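Local coordinates for fatty acid multifunctional protein (atmfp2) (Arabidopsis thaliana, PDB 2WTB) that carries out consecutive steps of peroxisomal fatty acid beta-oxidation, hydrating long-chain enoyl-CoA esters and oxidising 3-hydroxyacyl-CoA esters, during seed germination, at residues L183-V188 / R198-D203; R102-A107 / D203-R208; V542-A547 / P569-D574; F502-Q507 / V636-R641. One frame throughout, in Å; residues are numbered along the deposited sequence.

How the interactions relate
The four contacts illustrate how a multifunctional enzyme builds separate catalytic units, each with its own packing. Interactions 1 and 2 belong to the enoyl-CoA hydratase/isomerase part, have centres 10 Å apart, and share helix 193-205 and Asp203; the helix lies on one sheet, with Val106 of interaction 2 touching Trp200 and Ala201 of interaction 1. Interactions 3 and 4 lie in the helical region that follows the NAD-binding domain, with centres 21 Å apart and nearest atoms about 6 Å apart; along the chain, 542-547 and 569-574 fall between 502-507 and 636-641. The centres of interactions 1 and 2 lie 58 to 71 Å from those of interactions 3 and 4. All four lie away from the predicted active-site residues Glu119 and Glu139.

Interaction 1: L183-V188 / R198-D203; sequences LIDAVV and RRWALD
Trp200 reaches from helix 193-205 to the start of strand 186-187, and the six-membered part of its indole makes the contact. The apolar touches come first. CZ2 of Trp200 lies 3.9 Å from CB of Asp185, while CZ3 of Trp200 lies 4.0 Å from CB of Ala186, so two successive beta carbons approach the ring obliquely around CH2. The indole can bridge the gap because CG stands anti to the backbone N (chi1 -162°); the nearest alpha carbons, those of Ala186 and Trp200, are 9.8 Å apart. The same ring makes a cation-pi contact with Lys209. A leucine here would probably be too short for this span, leaving the two beta carbons without their aromatic cover and Lys209 without its cation-pi partner.

Polar interactions run beside the packing. Asp185 offers Trp200 its CB, whereas its carboxylate atom OD2 accepts a hydrogen bond from the backbone N of Arg127. On the helix, NH1 of Arg199 and OD2 of Asp203 stand 3.1 Å apart one turn along; because the oxygen lies well out of the guanidinium plane, this pair attracts by charge and lacks a directed N-H.

Trp200 also touches Ala126 and Val106 on two further strands of the same sheet. A helix laid against strands, anchored here by one large aromatic near the outermost strand, is the alpha/beta layering of the crotonase fold of the enoyl-CoA hydratase/isomerase family.

Interaction 2: R102-A107 / D203-R208; sequences RKPSVA and DIVGRR
Pro104 presses its ring against the CG2 methyls of Ile204 and Val205, two consecutive residues in the last turn of helix 193-205. Its CB and CG meet one methyl: CG of Pro104 is 3.7 Å from CG2 of Ile204, and the two side chains slide past each other in opposite directions. The CG and CD atoms take the other methyl, with CG of Pro104 3.6 Å from CG2 of Val205, these side chains crossing at about a right angle. Ile204 holds CG2 anti to its backbone N, which brings that methyl to the proline, while its extended CG1 branch (chi2 175°) carries CD1 on toward Val106. There the fit is slacker, with CD1 of Ile204 4.4 Å from CG2 of Val106. Pro104 and Val106 both direct their beta carbons toward the helix and Ser105 directs its own away, the alternation of an extended chain.

Just past these apolar residues the helix ends in a Schellman motif, with Arg207 at positive phi and N of Arg208 bonded to O of Asp203 at 2.8 Å. The turn brings Arg208 back to Asp203 in a salt bridge: NH1 of Arg208 donates to OD1 of Asp203 at 2.6 Å; the oxygen receives it on its anti lone pair and lies 16° out of the guanidinium plane.

Strand 105-109 runs between strands 54-59 and 126-129, and helix 193-205 packs against it, with Ala197, Trp200 and Ala201 also resting on Val106 and Trp211 touching both Pro104 and Ile204.

Interaction 3: V542-A547 / P569-D574; sequences VGFGVA and PLMQED
Phe544 meets Met571 with the far end of its ring and Gln572 with its beta carbon, so that one side chain spans two consecutive residues of helix 567-572. Toward the ring tip, SD of Met571 lies 3.8 Å from CE2 of Phe544, and CE of Met571 lies 3.8 Å from CZ of Phe544. This is a Met-aromatic contact of oblique kind, the sulfur standing 4.9 Å from the centroid of the Phe544 ring and 61° off its normal. The methionine chain is bent at its last torsion (chi3 60°), which lets the methyl as well as the sulfur touch the ring. Near the backbone, NE2 of Gln572 lies 3.3 Å from CB of Phe544 and 3.1 Å from O of Phe544. The glutamine chain is extended beyond CG, and its amide thereby arrives beside the first turn of helix 544-557. An alanine here would probably leave CB and the backbone carbonyl of Phe544 without the amide that lies against them, opening a gap next to the ring.

Both helices belong to the C-terminal domain of the 3-hydroxyacyl-CoA dehydrogenase family, a domain built from helices, two of which meet here.

Behind the first shell, Gly543 marks the break between helix 535-542 and helix 544-557, and so places Phe544 in the first turn. It has a positive phi, at backbone angles where a beta carbon would jam against O of Val542, and it is the N-cap of the second helix: N of Ala547 bonds to O of Gly543 at 2.9 Å. One turn on from Phe544, Ile548 touches both Gln572 and Pro569.

Interaction 4: F502-Q507 / V636-R641; sequences FFPYTQ and VNEACR
Glu638 carries the whole contact for 636-641, meeting Phe503 and Pro504 of the kinked helix 498-514. Earlier in its helix, Val636 packs on Ile671 and Ala675, and Asn637 binds the backbone at Lys699 and Cys701. Glu638 comes next. Its CB lies 4.1 Å from CG of Pro504, and its CD lies 3.9 Å from CE2 of Phe503. CG stands anti to the backbone N (chi1 -168°) and the chain then bends at chi2 (62°), which lays the carboxylate obliquely by the phenyl ring, the planes 51° apart. Pro504 also backs that ring, its CD standing 3.2 Å above the plane of Phe503. The buried carboxylate is gripped by arginines, OE2 making salt bridges with Arg561 and Arg500. Ala639 touches Ile671, Met672 and Leu654. Further along, NH1 of Arg641 lies 2.8 Å from OE1 of Glu638 in a weak hydrogen bond that is part of a salt bridge. So many positive partners would be expected to keep the glutamate ionised. The result is a buried, arginine-paired glutamate at a helix-helix interface, joining 502-507 of the dehydrogenase C-terminal domain to helix 624-644 within the helical region that follows the NAD-binding domain.

Interaction 1: L183-V188 / R198-D203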
loop_
_atom_site.group_PDB
_atom_site.type_symbol
_atom_site.label_atom_id
_atom_site.label_comp_id
_atom_site.label_asym_id
_atom_site.label_seq_id
_atom_site.Cartn_x
_atom_site.Cartn_y
_atom_site.Cartn_z
ATOM N N LEU A 183 13.539 23.678 8.453
ATOM C CA LEU A 183 12.730 22.828 9.320
ATOM C C LEU A 183 13.548 22.360 10.518
ATOM O O LEU A 183 13.060 22.348 11.650
ATOM C CB LEU A 183 12.198 21.629 8.538
ATOM C CG LEU A 183 11.375 20.610 9.324
ATOM C CD1 LEU A 183 10.269 21.299 10.101
ATOM C CD2 LEU A 183 10.803 19.561 8.388
ATOM N N ILE A 184 14.797 21.978 10.249
ATOM C CA ILE A 184 15.741 21.550 11.279
ATOM C C ILE A 184 16.845 22.588 11.455
ATOM O O ILE A 184 17.465 23.016 10.483
ATOM C CB ILE A 184 16.396 20.204 10.913
ATOM C CG1 ILE A 184 15.342 19.102 10.808
ATOM C CG2 ILE A 184 17.449 19.830 11.942
ATOM C CD1 ILE A 184 14.637 18.808 12.116
ATOM N N ASP A 185 17.094 22.981 12.700
ATOM C CA ASP A 185 18.056 24.041 12.997
ATOM C C ASP A 185 19.505 23.560 13.016
ATOM O O ASP A 185 20.422 24.340 12.768
ATOM C CB ASP A 185 17.716 24.707 14.330
ATOM C CG ASP A 185 16.453 25.538 14.258
ATOM O OD1 ASP A 185 16.341 26.372 13.336
ATOM O OD2 ASP A 185 15.575 25.360 15.126
ATOM N N ALA A 186 19.711 22.283 13.319
ATOM C CA ALA A 186 21.060 21.732 13.397
ATOM C C ALA A 186 21.063 20.210 13.302
ATOM O O ALA A 186 20.173 19.544 13.829
ATOM C CB ALA A 186 21.747 22.185 14.680
ATOM N N VAL A 187 22.071 19.670 12.624
ATOM C CA VAL A 187 22.233 18.225 12.508
ATOM C C VAL A 187 23.498 17.769 13.227
ATOM O O VAL A 187 24.608 18.136 12.845
ATOM C CB VAL A 187 22.302 17.770 11.038
ATOM C CG1 VAL A 187 22.559 16.271 10.963
ATOM C CG2 VAL A 187 21.020 18.129 10.308
ATOM N N VAL A 188 23.325 16.973 14.275
ATOM C CA VAL A 188 24.454 16.462 15.043
ATOM C C VAL A 188 24.327 14.954 15.202
ATOM O O VAL A 188 23.251 14.396 14.983
ATOM C CB VAL A 188 24.524 17.115 16.437
ATOM C CG1 VAL A 188 24.746 18.611 16.309
ATOM C CG2 VAL A 188 23.253 16.823 17.227
ATOM N N ARG A 198 20.001 20.997 24.910
ATOM C CA ARG A 198 19.994 21.739 26.169
ATOM C C ARG A 198 20.927 22.953 26.110
ATOM O O ARG A 198 20.651 23.986 26.719
ATOM C CB ARG A 198 20.327 20.835 27.366
ATOM C CG ARG A 198 21.739 20.282 27.377
ATOM C CD ARG A 198 22.132 19.759 28.755
ATOM N NE ARG A 198 21.381 18.569 29.146
ATOM C CZ ARG A 198 20.582 18.500 30.207
ATOM N NH1 ARG A 198 20.428 19.555 30.997
ATOM N NH2 ARG A 198 19.941 17.372 30.487
ATOM N N ARG A 199 22.024 22.828 25.370
ATOM C CA ARG A 199 22.913 23.957 25.135
ATOM C C ARG A 199 22.193 25.019 24.306
ATOM O O ARG A 199 22.324 26.220 24.555
ATOM C CB ARG A 199 24.178 23.504 24.406
ATOM C CG ARG A 199 25.160 24.631 24.121
ATOM C CD ARG A 199 26.254 24.199 23.149
ATOM N NE ARG A 199 25.733 23.988 21.801
ATOM C CZ ARG A 199 25.556 24.958 20.909
ATOM N NH1 ARG A 199 25.859 26.211 21.219
ATOM N NH2 ARG A 199 25.076 24.676 19.704
ATOM N N TRP A 200 21.430 24.564 23.317
ATOM C CA TRP A 200 20.663 25.462 22.463
ATOM C C TRP A 200 19.593 26.176 23.285
ATOM O O TRP A 200 19.387 27.381 23.140
ATOM C CB TRP A 200 20.019 24.677 21.316
ATOM C CG TRP A 200 19.573 25.531 20.165
ATOM C CD1 TRP A 200 18.473 26.337 20.120
ATOM C CD2 TRP A 200 20.211 25.653 18.886
ATOM N NE1 TRP A 200 18.391 26.959 18.897
ATOM C CE2 TRP A 200 19.446 26.555 18.122
ATOM C CE3 TRP A 200 21.359 25.092 18.318
ATOM C CZ2 TRP A 200 19.791 26.909 16.819
ATOM C CZ3 TRP A 200 21.699 25.445 17.021
ATOM C CH2 TRP A 200 20.917 26.343 16.287
ATOM N N ALA A 201 18.926 25.426 24.158
ATOM C CA ALA A 201 17.852 25.967 24.985
ATOM C C ALA A 201 18.320 27.106 25.888
ATOM O O ALA A 201 17.624 28.108 26.043
ATOM C CB ALA A 201 17.214 24.864 25.808
ATOM N N LEU A 202 19.498 26.951 26.484
ATOM C CA LEU A 202 20.039 27.990 27.357
ATOM C C LEU A 202 20.628 29.145 26.554
ATOM O O LEU A 202 20.781 30.251 27.069
ATOM C CB LEU A 202 21.077 27.419 28.329
ATOM C CG LEU A 202 20.532 26.532 29.451
ATOM C CD1 LEU A 202 21.554 26.392 30.567
ATOM C CD2 LEU A 202 19.235 27.100 29.996
ATOM N N ASP A 203 20.960 28.882 25.294
ATOM C CA ASP A 203 21.376 29.942 24.384
ATOM C C ASP A 203 20.226 30.924 24.171
ATOM O O ASP A 203 20.422 32.139 24.171
ATOM C CB ASP A 203 21.824 29.359 23.042
ATOM C CG ASP A 203 23.282 28.939 23.042
ATOM O OD1 ASP A 203 24.042 29.415 23.913
ATOM O OD2 ASP A 203 23.673 28.141 22.162
#

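Interaction 2: R102-A107 / D203-R208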
loop_
_atom_site.group_PDB
_atom_site.type_symbol
_atom_site.label_atom_id
_atom_site.label_comp_id
_atom_site.label_asym_id
_atom_site.label_seq_id
_atom_site.Cartn_x
_atom_site.Cartn_y
_atom_site.Cartn_z
ATOM N N ARG A 102 6.767 31.254 28.627
ATOM C CA ARG A 102 7.876 32.159 28.906
ATOM C C ARG A 102 9.160 31.393 29.214
ATOM O O ARG A 102 10.076 31.919 29.844
ATOM C CB ARG A 102 7.524 33.130 30.034
ATOM C CG ARG A 102 6.858 34.410 29.538
ATOM C CD ARG A 102 6.389 35.298 30.682
ATOM N NE ARG A 102 5.165 34.795 31.298
ATOM C CZ ARG A 102 4.440 35.475 32.179
ATOM N NH1 ARG A 102 4.814 36.692 32.550
ATOM N NH2 ARG A 102 3.339 34.939 32.688
ATOM N N LYS A 103 9.211 30.145 28.759
ATOM C CA LYS A 103 10.423 29.341 28.812
ATOM C C LYS A 103 10.557 28.566 27.509
ATOM O O LYS A 103 9.610 27.907 27.076
ATOM C CB LYS A 103 10.396 28.384 30.003
ATOM C CG LYS A 103 10.570 29.071 31.345
ATOM C CD LYS A 103 10.496 28.082 32.495
ATOM C CE LYS A 103 10.678 28.791 33.828
ATOM N NZ LYS A 103 10.488 27.870 34.979
ATOM N N PRO A 104 11.740 28.642 26.879
ATOM C CA PRO A 104 11.962 28.077 25.544
ATOM C C PRO A 104 11.981 26.553 25.561
ATOM O O PRO A 104 12.447 25.951 26.526
ATOM C CB PRO A 104 13.352 28.607 25.160
ATOM C CG PRO A 104 13.741 29.585 26.236
ATOM C CD PRO A 104 12.978 29.193 27.451
ATOM N N SER A 105 11.469 25.946 24.496
ATOM C CA SER A 105 11.519 24.502 24.329
ATOM C C SER A 105 12.378 24.179 23.118
ATOM O O SER A 105 12.358 24.906 22.122
ATOM C CB SER A 105 10.116 23.926 24.127
ATOM O OG SER A 105 9.317 24.093 25.282
ATOM N N VAL A 106 13.139 23.094 23.209
ATOM C CA VAL A 106 13.925 22.616 22.080
ATOM C C VAL A 106 13.671 21.133 21.878
ATOM O O VAL A 106 13.749 20.349 22.822
ATOM C CB VAL A 106 15.431 22.841 22.288
ATOM C CG1 VAL A 106 16.214 22.271 21.115
ATOM C CG2 VAL A 106 15.728 24.321 22.459
ATOM N N ALA A 107 13.360 20.753 20.645
ATOM C CA ALA A 107 13.118 19.353 20.325
ATOM C C ALA A 107 14.416 18.659 19.917
ATOM O O ALA A 107 15.185 19.179 19.106
ATOM C CB ALA A 107 12.073 19.229 19.226
ATOM N N ASP A 203 20.960 28.882 25.294
ATOM C CA ASP A 203 21.376 29.942 24.384
ATOM C C ASP A 203 20.226 30.924 24.171
ATOM O O ASP A 203 20.422 32.139 24.171
ATOM C CB ASP A 203 21.824 29.359 23.042
ATOM C CG ASP A 203 23.282 28.939 23.042
ATOM O OD1 ASP A 203 24.042 29.415 23.913
ATOM O OD2 ASP A 203 23.673 28.141 22.162
ATOM N N ILE A 204 19.024 30.385 23.994
ATOM C CA ILE A 204 17.835 31.204 23.796
ATOM C C ILE A 204 17.523 32.016 25.048
ATOM O O ILE A 204 17.241 33.209 24.969
ATOM C CB ILE A 204 16.616 30.342 23.428
ATOM C CG1 ILE A 204 16.849 29.627 22.094
ATOM C CG2 ILE A 204 15.358 31.192 23.372
ATOM C CD1 ILE A 204 15.742 28.655 21.723
ATOM N N VAL A 205 17.578 31.360 26.202
ATOM C CA VAL A 205 17.361 32.033 27.476
ATOM C C VAL A 205 18.359 33.172 27.670
ATOM O O VAL A 205 18.039 34.194 28.279
ATOM C CB VAL A 205 17.485 31.050 28.657
ATOM C CG1 VAL A 205 17.660 31.805 29.962
ATOM C CG2 VAL A 205 16.272 30.136 28.717
ATOM N N GLY A 206 19.565 32.993 27.137
ATOM C CA GLY A 206 20.630 33.965 27.303
ATOM C C GLY A 206 20.794 34.903 26.123
ATOM O O GLY A 206 21.704 35.733 26.103
ATOM N N ARG A 207 19.917 34.763 25.135
ATOM C CA ARG A 207 19.895 35.664 23.986
ATOM C C ARG A 207 21.098 35.491 23.066
ATOM O O ARG A 207 21.418 36.386 22.286
ATOM C CB ARG A 207 19.805 37.120 24.446
ATOM C CG ARG A 207 18.566 37.438 25.261
ATOM C CD ARG A 207 18.745 38.727 26.041
ATOM N NE ARG A 207 19.888 38.657 26.946
ATOM C CZ ARG A 207 19.838 38.154 28.176
ATOM N NH1 ARG A 207 18.696 37.674 28.652
ATOM N NH2 ARG A 207 20.927 38.134 28.931
ATOM N N ARG A 208 21.769 34.349 23.161
ATOM C CA ARG A 208 22.849 34.040 22.234
ATOM C C ARG A 208 22.226 33.504 20.958
ATOM O O ARG A 208 22.875 33.428 19.917
ATOM C CB ARG A 208 23.817 33.014 22.828
ATOM C CG ARG A 208 24.518 33.478 24.094
ATOM C CD ARG A 208 25.367 32.366 24.702
ATOM N NE ARG A 208 25.274 32.364 26.159
ATOM C CZ ARG A 208 24.547 31.501 26.859
ATOM N NH1 ARG A 208 23.859 30.554 26.239
ATOM N NH2 ARG A 208 24.512 31.575 28.183
#

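Interaction 3: V542-A547 / P569-D574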
loop_
_atom_site.group_PDB
_atom_site.type_symbol
_atom_site.label_atom_id
_atom_site.label_comp_id
_atom_site.label_asym_id
_atom_site.label_seq_id
_atom_site.Cartn_x
_atom_site.Cartn_y
_atom_site.Cartn_z
ATOM N N VAL A 542 -2.542 -5.883 -21.000
ATOM C CA VAL A 542 -2.084 -7.204 -20.588
ATOM C C VAL A 542 -1.618 -8.019 -21.791
ATOM O O VAL A 542 -0.748 -8.882 -21.673
ATOM C CB VAL A 542 -3.201 -7.973 -19.846
ATOM C CG1 VAL A 542 -2.832 -9.440 -19.686
ATOM C CG2 VAL A 542 -3.477 -7.331 -18.494
ATOM N N GLY A 543 -2.195 -7.725 -22.952
ATOM C CA GLY A 543 -1.889 -8.462 -24.162
ATOM C C GLY A 543 -2.922 -9.543 -24.407
ATOM O O GLY A 543 -3.096 -10.440 -23.583
ATOM N N PHE A 544 -3.614 -9.450 -25.537
ATOM C CA PHE A 544 -4.674 -10.394 -25.873
ATOM C C PHE A 544 -4.247 -11.843 -25.648
ATOM O O PHE A 544 -5.034 -12.663 -25.173
ATOM C CB PHE A 544 -5.131 -10.194 -27.320
ATOM C CG PHE A 544 -5.866 -8.904 -27.551
ATOM C CD1 PHE A 544 -5.180 -7.704 -27.628
ATOM C CD2 PHE A 544 -7.243 -8.892 -27.694
ATOM C CE1 PHE A 544 -5.855 -6.517 -27.840
ATOM C CE2 PHE A 544 -7.922 -7.709 -27.907
ATOM C CZ PHE A 544 -7.228 -6.521 -27.980
ATOM N N GLY A 545 -3.000 -12.151 -25.987
ATOM C CA GLY A 545 -2.477 -13.496 -25.828
ATOM C C GLY A 545 -2.458 -13.952 -24.383
ATOM O O GLY A 545 -2.714 -15.118 -24.086
ATOM N N VAL A 546 -2.153 -13.026 -23.479
ATOM C CA VAL A 546 -2.090 -13.329 -22.054
ATOM C C VAL A 546 -3.481 -13.369 -21.434
ATOM O O VAL A 546 -3.836 -14.322 -20.739
ATOM C CB VAL A 546 -1.246 -12.289 -21.298
ATOM C CG1 VAL A 546 -1.232 -12.598 -19.810
ATOM C CG2 VAL A 546 0.166 -12.250 -21.856
ATOM N N ALA A 547 -4.263 -12.324 -21.690
ATOM C CA ALA A 547 -5.609 -12.214 -21.144
ATOM C C ALA A 547 -6.466 -13.415 -21.523
ATOM O O ALA A 547 -7.286 -13.879 -20.732
ATOM C CB ALA A 547 -6.266 -10.925 -21.612
ATOM N N PRO A 569 -10.479 -13.452 -29.819
ATOM C CA PRO A 569 -9.939 -14.402 -30.800
ATOM C C PRO A 569 -10.064 -13.893 -32.234
ATOM O O PRO A 569 -9.101 -13.971 -32.997
ATOM C CB PRO A 569 -10.814 -15.641 -30.598
ATOM C CG PRO A 569 -11.243 -15.560 -29.178
ATOM C CD PRO A 569 -11.436 -14.097 -28.903
ATOM N N LEU A 570 -11.235 -13.375 -32.588
ATOM C CA LEU A 570 -11.470 -12.860 -33.933
ATOM C C LEU A 570 -10.509 -11.726 -34.280
ATOM O O LEU A 570 -10.167 -11.525 -35.445
ATOM C CB LEU A 570 -12.918 -12.389 -34.083
ATOM C CG LEU A 570 -13.982 -13.485 -34.120
ATOM C CD1 LEU A 570 -15.377 -12.888 -34.015
ATOM C CD2 LEU A 570 -13.847 -14.320 -35.383
ATOM N N MET A 571 -10.078 -10.984 -33.264
ATOM C CA MET A 571 -9.135 -9.892 -33.465
ATOM C C MET A 571 -7.721 -10.431 -33.648
ATOM O O MET A 571 -6.945 -9.910 -34.451
ATOM C CB MET A 571 -9.173 -8.923 -32.283
ATOM C CG MET A 571 -10.522 -8.267 -32.055
ATOM S SD MET A 571 -10.506 -7.150 -30.641
ATOM C CE MET A 571 -9.259 -5.972 -31.156
ATOM N N GLN A 572 -7.395 -11.476 -32.895
ATOM C CA GLN A 572 -6.072 -12.088 -32.956
ATOM C C GLN A 572 -5.807 -12.713 -34.322
ATOM O O GLN A 572 -4.715 -12.579 -34.873
ATOM C CB GLN A 572 -5.917 -13.140 -31.858
ATOM C CG GLN A 572 -5.924 -12.575 -30.449
ATOM C CD GLN A 572 -5.962 -13.657 -29.391
ATOM O OE1 GLN A 572 -6.417 -14.774 -29.645
ATOM N NE2 GLN A 572 -5.487 -13.333 -28.194
ATOM N N GLU A 573 -6.812 -13.395 -34.865
ATOM C CA GLU A 573 -6.676 -14.048 -36.161
ATOM C C GLU A 573 -6.483 -13.028 -37.281
ATOM O O GLU A 573 -6.064 -13.376 -38.385
ATOM C CB GLU A 573 -7.887 -14.937 -36.449
ATOM C CG GLU A 573 -9.179 -14.175 -36.676
ATOM C CD GLU A 573 -10.369 -15.096 -36.854
ATOM O OE1 GLU A 573 -10.341 -16.213 -36.298
ATOM O OE2 GLU A 573 -11.331 -14.700 -37.546
ATOM N N ASP A 574 -6.793 -11.769 -36.989
ATOM C CA ASP A 574 -6.565 -10.680 -37.933
ATOM C C ASP A 574 -5.421 -9.792 -37.455
ATOM O O ASP A 574 -5.285 -8.648 -37.888
ATOM C CB ASP A 574 -7.834 -9.846 -38.117
ATOM C CG ASP A 574 -8.888 -10.560 -38.941
ATOM O OD1 ASP A 574 -8.592 -11.650 -39.475
ATOM O OD2 ASP A 574 -10.012 -10.029 -39.059
#

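Interaction 4: F502-Q507 / V636-R641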
loop_
_atom_site.group_PDB
_atom_site.type_symbol
_atom_site.label_atom_id
_atom_site.label_comp_id
_atom_site.label_asym_id
_atom_site.label_seq_id
_atom_site.Cartn_x
_atom_site.Cartn_y
_atom_site.Cartn_z
ATOM N N PHE A 502 -11.186 -11.586 -10.283
ATOM C CA PHE A 502 -11.476 -10.610 -11.327
ATOM C C PHE A 502 -11.718 -11.212 -12.708
ATOM O O PHE A 502 -11.784 -10.484 -13.700
ATOM C CB PHE A 502 -10.355 -9.569 -11.406
ATOM C CG PHE A 502 -10.443 -8.507 -10.351
ATOM C CD1 PHE A 502 -11.180 -7.357 -10.571
ATOM C CD2 PHE A 502 -9.798 -8.659 -9.138
ATOM C CE1 PHE A 502 -11.268 -6.377 -9.601
ATOM C CE2 PHE A 502 -9.881 -7.682 -8.167
ATOM C CZ PHE A 502 -10.617 -6.540 -8.399
ATOM N N PHE A 503 -11.857 -12.531 -12.785
ATOM C CA PHE A 503 -12.118 -13.153 -14.078
ATOM C C PHE A 503 -13.506 -12.800 -14.630
ATOM O O PHE A 503 -13.663 -12.652 -15.842
ATOM C CB PHE A 503 -11.866 -14.671 -14.056
ATOM C CG PHE A 503 -13.074 -15.498 -13.709
ATOM C CD1 PHE A 503 -14.110 -15.656 -14.618
ATOM C CD2 PHE A 503 -13.158 -16.146 -12.487
ATOM C CE1 PHE A 503 -15.217 -16.422 -14.302
ATOM C CE2 PHE A 503 -14.260 -16.916 -12.166
ATOM C CZ PHE A 503 -15.290 -17.056 -13.076
ATOM N N PRO A 504 -14.513 -12.655 -13.747
ATOM C CA PRO A 504 -15.847 -12.235 -14.199
ATOM C C PRO A 504 -15.849 -10.794 -14.707
ATOM O O PRO A 504 -16.618 -10.449 -15.604
ATOM C CB PRO A 504 -16.699 -12.340 -12.929
ATOM C CG PRO A 504 -15.948 -13.259 -12.030
ATOM C CD PRO A 504 -14.507 -12.983 -12.311
ATOM N N TYR A 505 -14.992 -9.969 -14.115
ATOM C CA TYR A 505 -14.814 -8.572 -14.495
ATOM C C TYR A 505 -14.807 -8.379 -16.008
ATOM O O TYR A 505 -15.683 -7.715 -16.563
ATOM C CB TYR A 505 -13.500 -8.079 -13.895
ATOM C CG TYR A 505 -13.147 -6.631 -14.129
ATOM C CD1 TYR A 505 -13.934 -5.606 -13.621
ATOM C CD2 TYR A 505 -11.988 -6.289 -14.813
ATOM C CE1 TYR A 505 -13.590 -4.281 -13.817
ATOM C CE2 TYR A 505 -11.636 -4.971 -15.012
ATOM C CZ TYR A 505 -12.438 -3.971 -14.513
ATOM O OH TYR A 505 -12.080 -2.659 -14.713
ATOM N N THR A 506 -13.817 -8.966 -16.671
ATOM C CA THR A 506 -13.671 -8.828 -18.117
ATOM C C THR A 506 -14.804 -9.482 -18.911
ATOM O O THR A 506 -15.216 -8.969 -19.949
ATOM C CB THR A 506 -12.318 -9.384 -18.595
ATOM O OG1 THR A 506 -11.306 -8.389 -18.403
ATOM C CG2 THR A 506 -12.378 -9.751 -20.067
ATOM N N GLN A 507 -15.306 -10.612 -18.425
ATOM C CA GLN A 507 -16.361 -11.328 -19.133
ATOM C C GLN A 507 -17.698 -10.599 -19.052
ATOM O O GLN A 507 -18.454 -10.569 -20.022
ATOM C CB GLN A 507 -16.495 -12.757 -18.603
ATOM C CG GLN A 507 -15.273 -13.622 -18.870
ATOM C CD GLN A 507 -15.411 -15.021 -18.303
ATOM O OE1 GLN A 507 -16.500 -15.438 -17.909
ATOM N NE2 GLN A 507 -14.303 -15.753 -18.255
ATOM N N VAL A 636 -17.860 -9.308 -6.684
ATOM C CA VAL A 636 -18.227 -9.492 -5.286
ATOM C C VAL A 636 -18.713 -10.919 -5.096
ATOM O O VAL A 636 -18.305 -11.616 -4.165
ATOM C CB VAL A 636 -19.355 -8.538 -4.855
ATOM C CG1 VAL A 636 -19.840 -8.888 -3.452
ATOM C CG2 VAL A 636 -18.894 -7.093 -4.922
ATOM N N ASN A 637 -19.589 -11.346 -5.998
ATOM C CA ASN A 637 -20.140 -12.692 -5.971
ATOM C C ASN A 637 -19.035 -13.744 -5.909
ATOM O O ASN A 637 -19.127 -14.715 -5.158
ATOM C CB ASN A 637 -21.016 -12.919 -7.203
ATOM C CG ASN A 637 -21.939 -14.106 -7.051
ATOM O OD1 ASN A 637 -22.175 -14.588 -5.944
ATOM N ND2 ASN A 637 -22.476 -14.582 -8.168
ATOM N N GLU A 638 -17.987 -13.536 -6.700
ATOM C CA GLU A 638 -16.889 -14.487 -6.785
ATOM C C GLU A 638 -16.002 -14.394 -5.551
ATOM O O GLU A 638 -15.510 -15.406 -5.049
ATOM C CB GLU A 638 -16.068 -14.243 -8.052
ATOM C CG GLU A 638 -15.091 -15.357 -8.380
ATOM C CD GLU A 638 -15.782 -16.683 -8.636
ATOM O OE1 GLU A 638 -16.873 -16.682 -9.245
ATOM O OE2 GLU A 638 -15.231 -17.728 -8.233
ATOM N N ALA A 639 -15.803 -13.172 -5.067
ATOM C CA ALA A 639 -15.035 -12.946 -3.853
ATOM C C ALA A 639 -15.659 -13.702 -2.687
ATOM O O ALA A 639 -14.955 -14.202 -1.811
ATOM C CB ALA A 639 -14.962 -11.462 -3.541
ATOM N N CYS A 640 -16.986 -13.782 -2.683
ATOM C CA CYS A 640 -17.709 -14.479 -1.628
ATOM C C CYS A 640 -17.514 -15.988 -1.713
ATOM O O CYS A 640 -17.379 -16.658 -0.692
ATOM C CB CYS A 640 -19.195 -14.127 -1.668
ATOM S SG CYS A 640 -19.554 -12.440 -1.144
ATOM N N ARG A 641 -17.506 -16.518 -2.933
ATOM C CA ARG A 641 -17.196 -17.925 -3.148
ATOM C C ARG A 641 -15.806 -18.220 -2.592
ATOM O O ARG A 641 -15.609 -19.184 -1.848
ATOM C CB ARG A 641 -17.235 -18.265 -4.637
ATOM C CG ARG A 641 -18.597 -18.111 -5.295
ATOM C CD ARG A 641 -18.588 -18.702 -6.700
ATOM N NE ARG A 641 -19.915 -18.722 -7.311
ATOM C CZ ARG A 641 -20.371 -17.786 -8.136
ATOM N NH1 ARG A 641 -19.607 -16.747 -8.449
ATOM N NH2 ARG A 641 -21.590 -17.885 -8.648
#